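Uncharacterized protein (Porphyromonas gingivalis, PDB 1ZBS) is of unknown function but probably acts as an ATP-dependent sugar kinase of the ASKHA superfamily, perhaps phosphorylating N-acetylglucosamine. Local coordinates at residues 60-66 against 89-95; 131-135 against 226-231; 154-159 against 170-174; 244-248 against 265-269. One frame throughout, in Å; residues are numbered along the deposited sequence.

Contact 1 of 4, residues 60-66 against 89-95; sequences IRAVYFY and CDRIEVA
Strands 62-67 and 91-95 are the two parallel arms of a beta-alpha-beta unit whose crossover is helix 75-85; strand 91-95 forms one edge of the N-terminal sheet of this ASKHA-type fold, with 62-67 between it and strand 2-7. Their short segments run almost exactly alongside, 4.7 Å apart at an angle of 2°. Four backbone bonds join them in the staggered pattern of parallel strands: Val-63 N to Arg-91 O (2.8 Å), Glu-93 N to Val-63 O, Phe-65 N to Glu-93 O (2.9 Å), and Ala-95 N to Phe-65 O. At the N-terminal end of the pair Arg-61 O takes two weak bonds, from Asp-90 N and Arg-91 N.

On one face, Val-63 and Ile-92, beta-branched residues suited to extended backbone, run alongside each other. With chi1 at 163°, Ile-92 turns CD1 back over the valine to 3.3 Å from Val-63 CG1, closer than two methyl carbons normally pack. Cys-89 SG touches that same CG1 at 3.6 Å, while Phe-65 CD1 meets Val-94 CG1. Ile-92, Val-94 and Phe-65 touch Leu-82, Asn-79 and Leu-78 of helix 75-85.

On the other face Glu-93 runs beside Tyr-64, its OE2 near the ring plane, 3.6 Å from CE2, facing the weakly positive C-H edge; Tyr-64 also stacks on His-278. Small Ala-95 leaves room for Tyr-66, whose OH bonds to Arg-103 and His-278. The edge strand is thus joined by four good backbone bonds, with apolar packing on the Val-63/Ile-92 face and polar-tipped side chains on the Tyr-64/Glu-93 face.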
loop_
_atom_site.group_PDB
_atom_site.type_symbol
_atom_site.label_atom_id
_atom_site.label_comp_id
_atom_site.label_asym_id
_atom_site.label_seq_id
_atom_site.Cartn_x
_atom_site.Cartn_y
_atom_site.Cartn_z
ATOM N N ILE A 60 19.114 -7.416 38.068
ATOM C CA ILE A 60 19.428 -7.154 36.670
ATOM C C ILE A 60 20.744 -6.407 36.554
ATOM O O ILE A 60 20.812 -5.204 36.805
ATOM C CB ILE A 60 18.339 -6.321 35.992
ATOM C CG1 ILE A 60 16.988 -7.014 36.128
ATOM C CG2 ILE A 60 18.693 -6.121 34.524
ATOM C CD1 ILE A 60 16.946 -8.411 35.556
ATOM N N ARG A 61 21.783 -7.134 36.155
ATOM C CA ARG A 61 23.122 -6.571 36.022
ATOM C C ARG A 61 23.389 -6.030 34.619
ATOM O O ARG A 61 24.358 -5.301 34.387
ATOM C CB ARG A 61 24.152 -7.643 36.386
ATOM C CG ARG A 61 24.040 -8.140 37.829
ATOM C CD ARG A 61 24.908 -7.314 38.774
ATOM N NE ARG A 61 24.533 -5.905 38.774
ATOM C CZ ARG A 61 23.367 -5.447 39.214
ATOM N NH1 ARG A 61 23.109 -4.146 39.178
ATOM N NH2 ARG A 61 22.462 -6.289 39.699
ATOM N N ALA A 62 22.520 -6.398 33.684
ATOM C CA ALA A 62 22.640 -5.950 32.307
ATOM C C ALA A 62 21.335 -6.209 31.579
ATOM O O ALA A 62 20.558 -7.089 31.958
ATOM C CB ALA A 62 23.790 -6.675 31.599
ATOM N N VAL A 63 21.101 -5.414 30.543
ATOM C CA VAL A 63 19.903 -5.508 29.716
ATOM C C VAL A 63 20.289 -5.348 28.243
ATOM O O VAL A 63 21.082 -4.471 27.882
ATOM C CB VAL A 63 18.853 -4.426 30.122
ATOM C CG1 VAL A 63 19.549 -3.149 30.523
ATOM C CG2 VAL A 63 17.909 -4.147 28.957
ATOM N N TYR A 64 19.727 -6.223 27.413
ATOM C CA TYR A 64 19.971 -6.227 25.972
ATOM C C TYR A 64 18.621 -6.162 25.253
ATOM O O TYR A 64 17.800 -7.083 25.338
ATOM C CB TYR A 64 20.724 -7.497 25.547
ATOM C CG TYR A 64 22.008 -7.747 26.306
ATOM C CD1 TYR A 64 22.033 -8.586 27.420
ATOM C CD2 TYR A 64 23.204 -7.154 25.903
ATOM C CE1 TYR A 64 23.222 -8.835 28.114
ATOM C CE2 TYR A 64 24.394 -7.391 26.586
ATOM C CZ TYR A 64 24.400 -8.236 27.690
ATOM O OH TYR A 64 25.586 -8.490 28.351
ATOM N N PHE A 65 18.401 -5.055 24.554
ATOM C CA PHE A 65 17.158 -4.827 23.841
ATOM C C PHE A 65 17.344 -4.862 22.335
ATOM O O PHE A 65 18.284 -4.280 21.795
ATOM C CB PHE A 65 16.568 -3.480 24.265
ATOM C CG PHE A 65 15.193 -3.229 23.730
ATOM C CD1 PHE A 65 15.014 -2.652 22.475
ATOM C CD2 PHE A 65 14.075 -3.602 24.470
ATOM C CE1 PHE A 65 13.738 -2.453 21.962
ATOM C CE2 PHE A 65 12.792 -3.410 23.970
ATOM C CZ PHE A 65 12.621 -2.834 22.714
ATOM N N TYR A 66 16.438 -5.563 21.668
ATOM C CA TYR A 66 16.453 -5.688 20.221
ATOM C C TYR A 66 15.059 -5.337 19.723
ATOM O O TYR A 66 14.070 -5.933 20.159
ATOM C CB TYR A 66 16.797 -7.121 19.827
ATOM C CG TYR A 66 18.194 -7.542 20.212
ATOM C CD1 TYR A 66 19.299 -7.068 19.509
ATOM C CD2 TYR A 66 18.413 -8.416 21.282
ATOM C CE1 TYR A 66 20.591 -7.454 19.853
ATOM C CE2 TYR A 66 19.703 -8.810 21.637
ATOM C CZ TYR A 66 20.788 -8.323 20.913
ATOM O OH TYR A 66 22.064 -8.707 21.239
ATOM N N CYS A 89 21.601 -0.569 36.899
ATOM C CA CYS A 89 22.028 -1.573 35.938
ATOM C C CYS A 89 23.427 -1.218 35.440
ATOM O O CYS A 89 23.714 -0.053 35.174
ATOM C CB CYS A 89 21.065 -1.618 34.755
ATOM S SG CYS A 89 21.393 -3.003 33.650
ATOM N N ASP A 90 24.291 -2.219 35.309
ATOM C CA ASP A 90 25.664 -1.998 34.851
ATOM C C ASP A 90 25.815 -1.790 33.342
ATOM O O ASP A 90 26.528 -0.885 32.911
ATOM C CB ASP A 90 26.563 -3.170 35.278
ATOM C CG ASP A 90 27.026 -3.070 36.727
ATOM O OD1 ASP A 90 27.549 -4.082 37.248
ATOM O OD2 ASP A 90 26.882 -1.985 37.342
ATOM N N ARG A 91 25.152 -2.625 32.545
ATOM C CA ARG A 91 25.264 -2.528 31.095
ATOM C C ARG A 91 23.905 -2.545 30.396
ATOM O O ARG A 91 23.074 -3.424 30.639
ATOM C CB ARG A 91 26.132 -3.677 30.571
ATOM C CG ARG A 91 26.588 -3.534 29.124
ATOM C CD ARG A 91 27.333 -4.783 28.646
ATOM N NE ARG A 91 28.540 -5.080 29.421
ATOM C CZ ARG A 91 29.683 -4.399 29.345
ATOM N NH1 ARG A 91 29.795 -3.365 28.523
ATOM N NH2 ARG A 91 30.723 -4.764 30.087
ATOM N N ILE A 92 23.698 -1.563 29.524
ATOM C CA ILE A 92 22.458 -1.431 28.771
ATOM C C ILE A 92 22.749 -1.193 27.295
ATOM O O ILE A 92 23.207 -0.118 26.906
ATOM C CB ILE A 92 21.617 -0.269 29.310
ATOM C CG1 ILE A 92 20.552 0.117 28.286
ATOM C CG2 ILE A 92 22.518 0.902 29.661
ATOM C CD1 ILE A 92 19.602 -1.009 27.960
ATOM N N GLU A 93 22.478 -2.207 26.477
ATOM C CA GLU A 93 22.715 -2.139 25.038
ATOM C C GLU A 93 21.422 -2.240 24.233
ATOM O O GLU A 93 20.605 -3.135 24.458
ATOM C CB GLU A 93 23.669 -3.263 24.620
ATOM C CG GLU A 93 25.096 -3.119 25.137
ATOM C CD GLU A 93 25.984 -4.266 24.689
ATOM O OE1 GLU A 93 25.970 -4.591 23.485
ATOM O OE2 GLU A 93 26.701 -4.842 25.536
ATOM N N VAL A 94 21.243 -1.318 23.290
ATOM C CA VAL A 94 20.052 -1.297 22.444
ATOM C C VAL A 94 20.476 -1.487 20.997
ATOM O O VAL A 94 21.337 -0.763 20.499
ATOM C CB VAL A 94 19.293 0.039 22.578
ATOM C CG1 VAL A 94 17.878 -0.110 22.048
ATOM C CG2 VAL A 94 19.272 0.478 24.032
ATOM N N ALA A 95 19.876 -2.467 20.331
ATOM C CA ALA A 95 20.209 -2.763 18.940
ATOM C C ALA A 95 18.963 -3.132 18.143
ATOM O O ALA A 95 17.916 -3.429 18.714
ATOM C CB ALA A 95 21.221 -3.898 18.883
#

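Contact 2 of 4, residues 131-135 against 226-231; sequences KANVS and RNVLRY
The hydroxyl of Tyr-231 reaches the backbone N of Val-134, yet the bond from Val-134 N to Tyr-231 OH is weak, at 3.3 Å and an N-H...O angle of 132°. Its stronger partner is Ser-122 OG on the adjoining strand. With CG anti to its carbonyl carbon (chi1 -69°), Tyr-231 sends the ring across toward Ala-132 and Val-134. Ala-132 CB approaches CE1 at 4.0 Å, and Val-134 CG2 lies 3.9 Å from CZ; a long phenol suits this place because it gives carbon contacts along its length and a polar atom at its end.

CG2 of Val-134 also lies near Asn-227 O, whereas CG1 is 3.6 Å from Asn-227 OD1 and near Arg-226 O. A water bridges Val-134 and Asn-227, donating to Val-134 O and to Asn-227 OD1, each at 2.7 Å. That amide oxygen also accepts from Lys-160 of the second subunit, while ND2 of Asn-227 is held by Phe-223 O and Glu-144.

The contact joins edge strand 130-133 to residues 226-231, on and following helix 210-229. Val-228 and Tyr-231 rest on strand 111-116, so the helix packs on the mixed sheet of the C-terminal domain, as in the ASKHA fold.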
loop_
_atom_site.group_PDB
_atom_site.type_symbol
_atom_site.label_atom_id
_atom_site.label_comp_id
_atom_site.label_asym_id
_atom_site.label_seq_id
_atom_site.Cartn_x
_atom_site.Cartn_y
_atom_site.Cartn_z
ATOM N N LYS A 131 26.902 -6.838 7.730
ATOM C CA LYS A 131 27.708 -6.274 6.663
ATOM C C LYS A 131 26.881 -5.610 5.576
ATOM O O LYS A 131 27.348 -4.674 4.933
ATOM C CB LYS A 131 28.597 -7.358 6.043
ATOM C CG LYS A 131 29.900 -7.602 6.800
ATOM C CD LYS A 131 30.815 -6.381 6.703
ATOM C CE LYS A 131 32.198 -6.650 7.277
ATOM N NZ LYS A 131 33.190 -5.645 6.782
ATOM N N ALA A 132 25.664 -6.100 5.361
ATOM C CA ALA A 132 24.791 -5.540 4.332
ATOM C C ALA A 132 23.318 -5.755 4.688
ATOM O O ALA A 132 22.960 -6.785 5.253
ATOM C CB ALA A 132 25.109 -6.170 2.979
ATOM N N ASN A 133 22.471 -4.786 4.338
ATOM C CA ASN A 133 21.047 -4.843 4.652
ATOM C C ASN A 133 20.191 -4.234 3.542
ATOM O O ASN A 133 20.463 -3.129 3.083
ATOM C CB ASN A 133 20.775 -4.071 5.948
ATOM C CG ASN A 133 19.417 -4.392 6.550
ATOM O OD1 ASN A 133 18.386 -4.341 5.873
ATOM N ND2 ASN A 133 19.412 -4.714 7.838
ATOM N N VAL A 134 19.153 -4.944 3.114
ATOM C CA VAL A 134 18.272 -4.411 2.085
ATOM C C VAL A 134 17.080 -3.789 2.808
ATOM O O VAL A 134 16.324 -4.503 3.467
ATOM C CB VAL A 134 17.801 -5.536 1.130
ATOM C CG1 VAL A 134 16.778 -5.005 0.133
ATOM C CG2 VAL A 134 18.997 -6.119 0.402
ATOM N N SER A 135 16.924 -2.465 2.727
ATOM C CA SER A 135 15.787 -1.816 3.407
ATOM C C SER A 135 14.515 -2.511 2.945
ATOM O O SER A 135 14.297 -2.665 1.744
ATOM C CB SER A 135 15.678 -0.333 3.045
ATOM O OG SER A 135 16.871 0.377 3.321
ATOM N N ARG A 226 14.272 -10.128 -4.457
ATOM C CA ARG A 226 14.599 -8.739 -4.142
ATOM C C ARG A 226 15.260 -8.487 -2.795
ATOM O O ARG A 226 15.570 -7.340 -2.465
ATOM C CB ARG A 226 13.330 -7.903 -4.218
ATOM C CG ARG A 226 12.502 -8.207 -5.444
ATOM C CD ARG A 226 11.034 -8.023 -5.139
ATOM N NE ARG A 226 10.653 -6.623 -5.030
ATOM C CZ ARG A 226 10.106 -5.924 -6.023
ATOM N NH1 ARG A 226 9.881 -6.500 -7.196
ATOM N NH2 ARG A 226 9.753 -4.659 -5.834
ATOM N N ASN A 227 15.481 -9.535 -2.010
ATOM C CA ASN A 227 16.079 -9.333 -0.693
ATOM C C ASN A 227 17.276 -10.221 -0.361
ATOM O O ASN A 227 18.117 -9.842 0.455
ATOM C CB ASN A 227 14.999 -9.500 0.397
ATOM C CG ASN A 227 13.868 -8.483 0.268
ATOM O OD1 ASN A 227 14.016 -7.326 0.651
ATOM N ND2 ASN A 227 12.734 -8.914 -0.281
ATOM N N VAL A 228 17.362 -11.391 -0.987
ATOM C CA VAL A 228 18.461 -12.320 -0.707
ATOM C C VAL A 228 19.448 -12.508 -1.865
ATOM O O VAL A 228 20.660 -12.443 -1.666
ATOM C CB VAL A 228 17.911 -13.716 -0.303
ATOM C CG1 VAL A 228 19.058 -14.689 -0.051
ATOM C CG2 VAL A 228 17.046 -13.581 0.931
ATOM N N LEU A 229 18.939 -12.747 -3.068
ATOM C CA LEU A 229 19.820 -12.960 -4.205
ATOM C C LEU A 229 20.933 -11.925 -4.314
ATOM O O LEU A 229 22.110 -12.270 -4.481
ATOM C CB LEU A 229 19.023 -12.979 -5.502
ATOM C CG LEU A 229 18.155 -14.215 -5.728
ATOM C CD1 LEU A 229 17.714 -14.201 -7.181
ATOM C CD2 LEU A 229 18.935 -15.496 -5.421
ATOM N N ARG A 230 20.550 -10.657 -4.202
ATOM C CA ARG A 230 21.480 -9.531 -4.309
ATOM C C ARG A 230 22.694 -9.585 -3.390
ATOM O O ARG A 230 23.621 -8.789 -3.540
ATOM C CB ARG A 230 20.726 -8.213 -4.085
ATOM C CG ARG A 230 19.993 -7.702 -5.334
ATOM C CD ARG A 230 21.000 -7.321 -6.416
ATOM N NE ARG A 230 20.427 -6.528 -7.513
ATOM C CZ ARG A 230 21.164 -5.854 -8.397
ATOM N NH1 ARG A 230 22.493 -5.867 -8.309
ATOM N NH2 ARG A 230 20.584 -5.189 -9.384
ATOM N N TYR A 231 22.701 -10.500 -2.428
ATOM C CA TYR A 231 23.861 -10.584 -1.551
ATOM C C TYR A 231 24.959 -11.368 -2.262
ATOM O O TYR A 231 26.128 -11.287 -1.893
ATOM C CB TYR A 231 23.501 -11.246 -0.218
ATOM C CG TYR A 231 22.592 -10.418 0.671
ATOM C CD1 TYR A 231 22.815 -9.052 0.855
ATOM C CD2 TYR A 231 21.514 -11.004 1.335
ATOM C CE1 TYR A 231 21.985 -8.287 1.675
ATOM C CE2 TYR A 231 20.676 -10.250 2.159
ATOM C CZ TYR A 231 20.917 -8.893 2.322
ATOM O OH TYR A 231 20.085 -8.144 3.121
HETATM O O HOH W 1 14.797 -6.737 3.157
#

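Contact 3 of 4, residues 154-159 against 170-174; sequences FIGSLL and AFLQE
Phe-171 stands between two alpha-helices, 147-159 and 167-174, and is met from the first by Phe-154, Ile-155 and Leu-158, in a helix-helix packing of the all-helical part of the chain. The short segments run at 119° to each other with axes 11.7 Å apart, a wide separation that the large phenylalanine bridges.

The two aromatic rings form an offset edge-to-face pair. Phe-154 turns its edge toward the face of Phe-171, with centroids 5.6 Å apart and planes at 71°, and the two side chains point in opposite senses as they pass. Both first torsions are near 180°, which extends each ring from its helix toward the other. Such a pair brings weakly positive ring hydrogens to an electron-rich face, so phenylalanine offers more here than bulk alone.

The aliphatic groups occupy other parts of the same ring. Ile-155 comes in at a slant and brings CG2 to 3.8 Å from Phe-171 CZ, at the far end of the ring, while Leu-158 reaches the end nearest the backbone. Beside this cluster Leu-159 CD1 and Leu-172 CD2 meet more loosely at 4.4 Å. Phe-199 and Phe-202 make further edge-to-face pairs with Phe-171, and Ile-182 of helix 179-188 touches Ile-155, Leu-159 and Leu-172. In the dimer, Leu-141 of the second subunit packs on Ile-155. The closest approach of the two segments is the methyl of Leu-158: CD2 lies 3.4 Å from Phe-171 CD2 and also touches CG and CB of that residue.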
loop_
_atom_site.group_PDB
_atom_site.type_symbol
_atom_site.label_atom_id
_atom_site.label_comp_id
_atom_site.label_asym_id
_atom_site.label_seq_id
_atom_site.Cartn_x
_atom_site.Cartn_y
_atom_site.Cartn_z
ATOM N N PHE A 154 -3.825 -11.055 -0.563
ATOM C CA PHE A 154 -4.955 -11.951 -0.382
ATOM C C PHE A 154 -6.339 -11.285 -0.436
ATOM O O PHE A 154 -7.175 -11.675 -1.251
ATOM C CB PHE A 154 -4.801 -12.711 0.930
ATOM C CG PHE A 154 -5.914 -13.671 1.197
ATOM C CD1 PHE A 154 -6.050 -14.827 0.443
ATOM C CD2 PHE A 154 -6.839 -13.410 2.196
ATOM C CE1 PHE A 154 -7.094 -15.708 0.688
ATOM C CE2 PHE A 154 -7.884 -14.283 2.445
ATOM C CZ PHE A 154 -8.011 -15.433 1.692
ATOM N N ILE A 155 -6.596 -10.290 0.412
ATOM C CA ILE A 155 -7.912 -9.670 0.392
ATOM C C ILE A 155 -8.180 -8.962 -0.944
ATOM O O ILE A 155 -9.323 -8.888 -1.404
ATOM C CB ILE A 155 -8.132 -8.708 1.617
ATOM C CG1 ILE A 155 -7.476 -7.366 1.386
ATOM C CG2 ILE A 155 -7.579 -9.332 2.892
ATOM C CD1 ILE A 155 -8.455 -6.358 0.833
ATOM N N GLY A 156 -7.125 -8.477 -1.591
ATOM C CA GLY A 156 -7.297 -7.812 -2.873
ATOM C C GLY A 156 -7.893 -8.775 -3.888
ATOM O O GLY A 156 -8.961 -8.527 -4.451
ATOM N N SER A 157 -7.208 -9.889 -4.115
ATOM C CA SER A 157 -7.689 -10.878 -5.067
ATOM C C SER A 157 -9.015 -11.480 -4.611
ATOM O O SER A 157 -9.891 -11.782 -5.421
ATOM C CB SER A 157 -6.658 -11.987 -5.227
ATOM O OG SER A 157 -6.408 -12.574 -3.970
ATOM N N LEU A 158 -9.159 -11.670 -3.308
ATOM C CA LEU A 158 -10.393 -12.232 -2.770
ATOM C C LEU A 158 -11.581 -11.325 -3.127
ATOM O O LEU A 158 -12.602 -11.778 -3.641
ATOM C CB LEU A 158 -10.262 -12.350 -1.256
ATOM C CG LEU A 158 -11.416 -12.934 -0.456
ATOM C CD1 LEU A 158 -11.356 -14.455 -0.498
ATOM C CD2 LEU A 158 -11.304 -12.447 0.973
ATOM N N LEU A 159 -11.425 -10.038 -2.853
ATOM C CA LEU A 159 -12.463 -9.056 -3.117
ATOM C C LEU A 159 -12.768 -8.905 -4.603
ATOM O O LEU A 159 -13.874 -8.515 -4.975
ATOM C CB LEU A 159 -12.046 -7.712 -2.524
ATOM C CG LEU A 159 -12.806 -7.206 -1.296
ATOM C CD1 LEU A 159 -13.478 -8.346 -0.538
ATOM C CD2 LEU A 159 -11.835 -6.444 -0.416
ATOM N N ALA A 170 -16.877 -16.465 2.997
ATOM C CA ALA A 170 -16.419 -17.230 4.153
ATOM C C ALA A 170 -15.452 -16.387 4.994
ATOM O O ALA A 170 -15.459 -16.462 6.225
ATOM C CB ALA A 170 -15.734 -18.513 3.692
ATOM N N PHE A 171 -14.628 -15.588 4.308
ATOM C CA PHE A 171 -13.639 -14.706 4.927
ATOM C C PHE A 171 -14.319 -13.533 5.620
ATOM O O PHE A 171 -14.096 -13.277 6.804
ATOM C CB PHE A 171 -12.674 -14.157 3.852
ATOM C CG PHE A 171 -11.674 -13.142 4.370
ATOM C CD1 PHE A 171 -10.486 -13.554 4.972
ATOM C CD2 PHE A 171 -11.915 -11.778 4.244
ATOM C CE1 PHE A 171 -9.546 -12.620 5.440
ATOM C CE2 PHE A 171 -10.983 -10.829 4.708
ATOM C CZ PHE A 171 -9.795 -11.253 5.306
ATOM N N LEU A 172 -15.150 -12.815 4.875
ATOM C CA LEU A 172 -15.835 -11.645 5.419
ATOM C C LEU A 172 -16.696 -11.953 6.648
ATOM O O LEU A 172 -16.709 -11.183 7.611
ATOM C CB LEU A 172 -16.693 -10.995 4.327
ATOM C CG LEU A 172 -15.953 -10.467 3.079
ATOM C CD1 LEU A 172 -16.974 -9.910 2.080
ATOM C CD2 LEU A 172 -14.969 -9.364 3.485
ATOM N N GLN A 173 -17.404 -13.078 6.611
ATOM C CA GLN A 173 -18.267 -13.484 7.715
ATOM C C GLN A 173 -17.486 -13.916 8.975
ATOM O O GLN A 173 -17.923 -13.667 10.100
ATOM C CB GLN A 173 -19.203 -14.611 7.250
ATOM C CG GLN A 173 -20.427 -14.137 6.442
ATOM C CD GLN A 173 -21.117 -15.267 5.672
ATOM O OE1 GLN A 173 -21.052 -16.438 6.063
ATOM N NE2 GLN A 173 -21.794 -14.913 4.579
ATOM N N GLU A 174 -16.335 -14.552 8.788
ATOM C CA GLU A 174 -15.537 -14.989 9.918
ATOM C C GLU A 174 -15.055 -13.799 10.735
ATOM O O GLU A 174 -15.016 -13.850 11.968
ATOM C CB GLU A 174 -14.338 -15.794 9.442
ATOM C CG GLU A 174 -13.477 -16.293 10.573
ATOM C CD GLU A 174 -12.355 -17.177 10.084
ATOM O OE1 GLU A 174 -12.575 -17.930 9.111
ATOM O OE2 GLU A 174 -11.261 -17.135 10.684
#

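Contact 4 of 4, residues 244-248 against 265-269; sequences VAFHY and SVLQS
Apolar packing brings Ala-245 and Val-266 together where helix 243-247 passes strand 263-267. Val-266 CG2 lies 3.8 Å from Ala-245 CB and 3.5 Å from Ala-245 O, so one methyl touches both the side chain and the backbone of the helix. Alanine suits this position: its small side chain lets the helix come close to the strand, and it also rests on Phe-240 of the neighbouring strand.

Gln-268 makes the remaining contacts. Its chain lies roughly perpendicular to that of Phe-246, with ring and amide planes 37° apart. The aliphatic root packs first, Gln-268 CB lying 3.8 Å from Phe-246 CG, and the amide oxygen OE1 comes 3.7 Å from Phe-246 CD2. A chi1 of 178° swings CG of Gln-268 directly away from its backbone N and the chain continues extended, which carries the amide past the phenylalanine to the histidine. The phenylalanine has a second polar neighbour in Arg-249, which makes a cation-pi contact with it.

The polar approach is looser. Gln-268 NE2 stands 3.6 Å from His-247 NE2, with amide and imidazole planes nearly perpendicular at 86°; this is van der Waals proximity rather than a hydrogen bond. Polar Gln-268 and His-247 suit this surface position. Helix 243-247 follows strand 238-241 and packs beside the adjacent parallel strand 263-267 of the C-terminal domain sheet, as in the ASKHA fold.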
loop_
_atom_site.group_PDB
_atom_site.type_symbol
_atom_site.label_atom_id
_atom_site.label_comp_id
_atom_site.label_asym_id
_atom_site.label_seq_id
_atom_site.Cartn_x
_atom_site.Cartn_y
_atom_site.Cartn_z
ATOM N N VAL A 244 5.387 -15.664 10.449
ATOM C CA VAL A 244 5.062 -16.088 9.090
ATOM C C VAL A 244 6.039 -17.135 8.548
ATOM O O VAL A 244 5.630 -18.079 7.855
ATOM C CB VAL A 244 5.033 -14.890 8.123
ATOM C CG1 VAL A 244 4.922 -15.380 6.688
ATOM C CG2 VAL A 244 3.849 -13.972 8.466
ATOM N N ALA A 245 7.328 -16.966 8.847
ATOM C CA ALA A 245 8.340 -17.923 8.389
ATOM C C ALA A 245 8.036 -19.273 9.014
ATOM O O ALA A 245 8.145 -20.315 8.365
ATOM C CB ALA A 245 9.739 -17.466 8.796
ATOM N N PHE A 246 7.653 -19.243 10.282
ATOM C CA PHE A 246 7.326 -20.461 10.992
ATOM C C PHE A 246 6.031 -21.058 10.442
ATOM O O PHE A 246 6.041 -22.133 9.845
ATOM C CB PHE A 246 7.192 -20.167 12.491
ATOM C CG PHE A 246 7.103 -21.400 13.337
ATOM C CD1 PHE A 246 8.067 -22.404 13.227
ATOM C CD2 PHE A 246 6.039 -21.578 14.219
ATOM C CE1 PHE A 246 7.969 -23.575 13.974
ATOM C CE2 PHE A 246 5.927 -22.745 14.974
ATOM C CZ PHE A 246 6.894 -23.746 14.851
ATOM N N HIS A 247 4.920 -20.348 10.610
ATOM C CA HIS A 247 3.628 -20.840 10.131
ATOM C C HIS A 247 3.608 -21.302 8.672
ATOM O O HIS A 247 2.786 -22.145 8.294
ATOM C CB HIS A 247 2.536 -19.783 10.357
ATOM C CG HIS A 247 2.320 -19.449 11.801
ATOM N ND1 HIS A 247 2.350 -20.402 12.795
ATOM C CD2 HIS A 247 2.088 -18.267 12.422
ATOM C CE1 HIS A 247 2.150 -19.824 13.967
ATOM N NE2 HIS A 247 1.989 -18.529 13.767
ATOM N N TYR A 248 4.504 -20.764 7.853
ATOM C CA TYR A 248 4.544 -21.137 6.439
ATOM C C TYR A 248 5.848 -21.853 6.080
ATOM O O TYR A 248 6.222 -21.928 4.899
ATOM C CB TYR A 248 4.389 -19.884 5.575
ATOM C CG TYR A 248 3.039 -19.214 5.715
ATOM C CD1 TYR A 248 1.970 -19.579 4.901
ATOM C CD2 TYR A 248 2.826 -18.228 6.675
ATOM C CE1 TYR A 248 0.723 -18.977 5.037
ATOM C CE2 TYR A 248 1.585 -17.621 6.825
ATOM C CZ TYR A 248 0.537 -17.997 6.000
ATOM O OH TYR A 248 -0.685 -17.381 6.127
ATOM N N SER A 265 17.843 -22.583 8.728
ATOM C CA SER A 265 16.947 -22.869 9.842
ATOM C C SER A 265 15.813 -21.846 9.903
ATOM O O SER A 265 15.950 -20.729 9.410
ATOM C CB SER A 265 17.703 -22.828 11.177
ATOM O OG SER A 265 18.074 -21.499 11.525
ATOM N N VAL A 266 14.696 -22.244 10.507
ATOM C CA VAL A 266 13.559 -21.361 10.684
ATOM C C VAL A 266 12.980 -21.585 12.068
ATOM O O VAL A 266 12.676 -22.711 12.441
ATOM C CB VAL A 266 12.455 -21.584 9.602
ATOM C CG1 VAL A 266 12.112 -23.053 9.487
ATOM C CG2 VAL A 266 11.218 -20.775 9.960
ATOM N N LEU A 267 12.858 -20.502 12.827
ATOM C CA LEU A 267 12.312 -20.541 14.178
ATOM C C LEU A 267 11.356 -19.360 14.342
ATOM O O LEU A 267 11.560 -18.297 13.749
ATOM C CB LEU A 267 13.439 -20.423 15.211
ATOM C CG LEU A 267 14.268 -21.663 15.584
ATOM C CD1 LEU A 267 15.411 -21.260 16.510
ATOM C CD2 LEU A 267 13.376 -22.686 16.272
ATOM N N GLN A 268 10.317 -19.534 15.151
ATOM C CA GLN A 268 9.357 -18.456 15.362
ATOM C C GLN A 268 9.980 -17.278 16.124
ATOM O O GLN A 268 9.850 -16.124 15.706
ATOM C CB GLN A 268 8.120 -18.996 16.096
ATOM C CG GLN A 268 7.078 -17.929 16.411
ATOM C CD GLN A 268 5.671 -18.493 16.593
ATOM O OE1 GLN A 268 5.480 -19.548 17.205
ATOM N NE2 GLN A 268 4.677 -17.776 16.073
ATOM N N SER A 269 10.686 -17.586 17.215
ATOM C CA SER A 269 11.329 -16.581 18.071
ATOM C C SER A 269 12.853 -16.728 18.162
ATOM O O SER A 269 13.394 -17.823 18.039
ATOM C CB SER A 269 10.733 -16.663 19.492
ATOM O OG SER A 269 11.538 -15.995 20.454
#

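The four contacts spread over both beta sheets and the helical part of the chain. Contact 1 closes an edge of the first sheet; contacts 2 and 4 reach the second, their centres about 19 Å apart, at its outermost strands 130-133 and 263-267. Both sheets have the strand order 3-2-1-4-5, the duplicated plan of ASKHA proteins. In that superfamily nucleotide and substrate bind in the cleft between the two domains; no ligand places that site here. Contact 3 lies within the chain loop that contact 2 closes, yet their centres are about 32 Å apart; both touch the second subunit. Contacts 1 and 3 are the most distant pair, with centres about 43 Å apart.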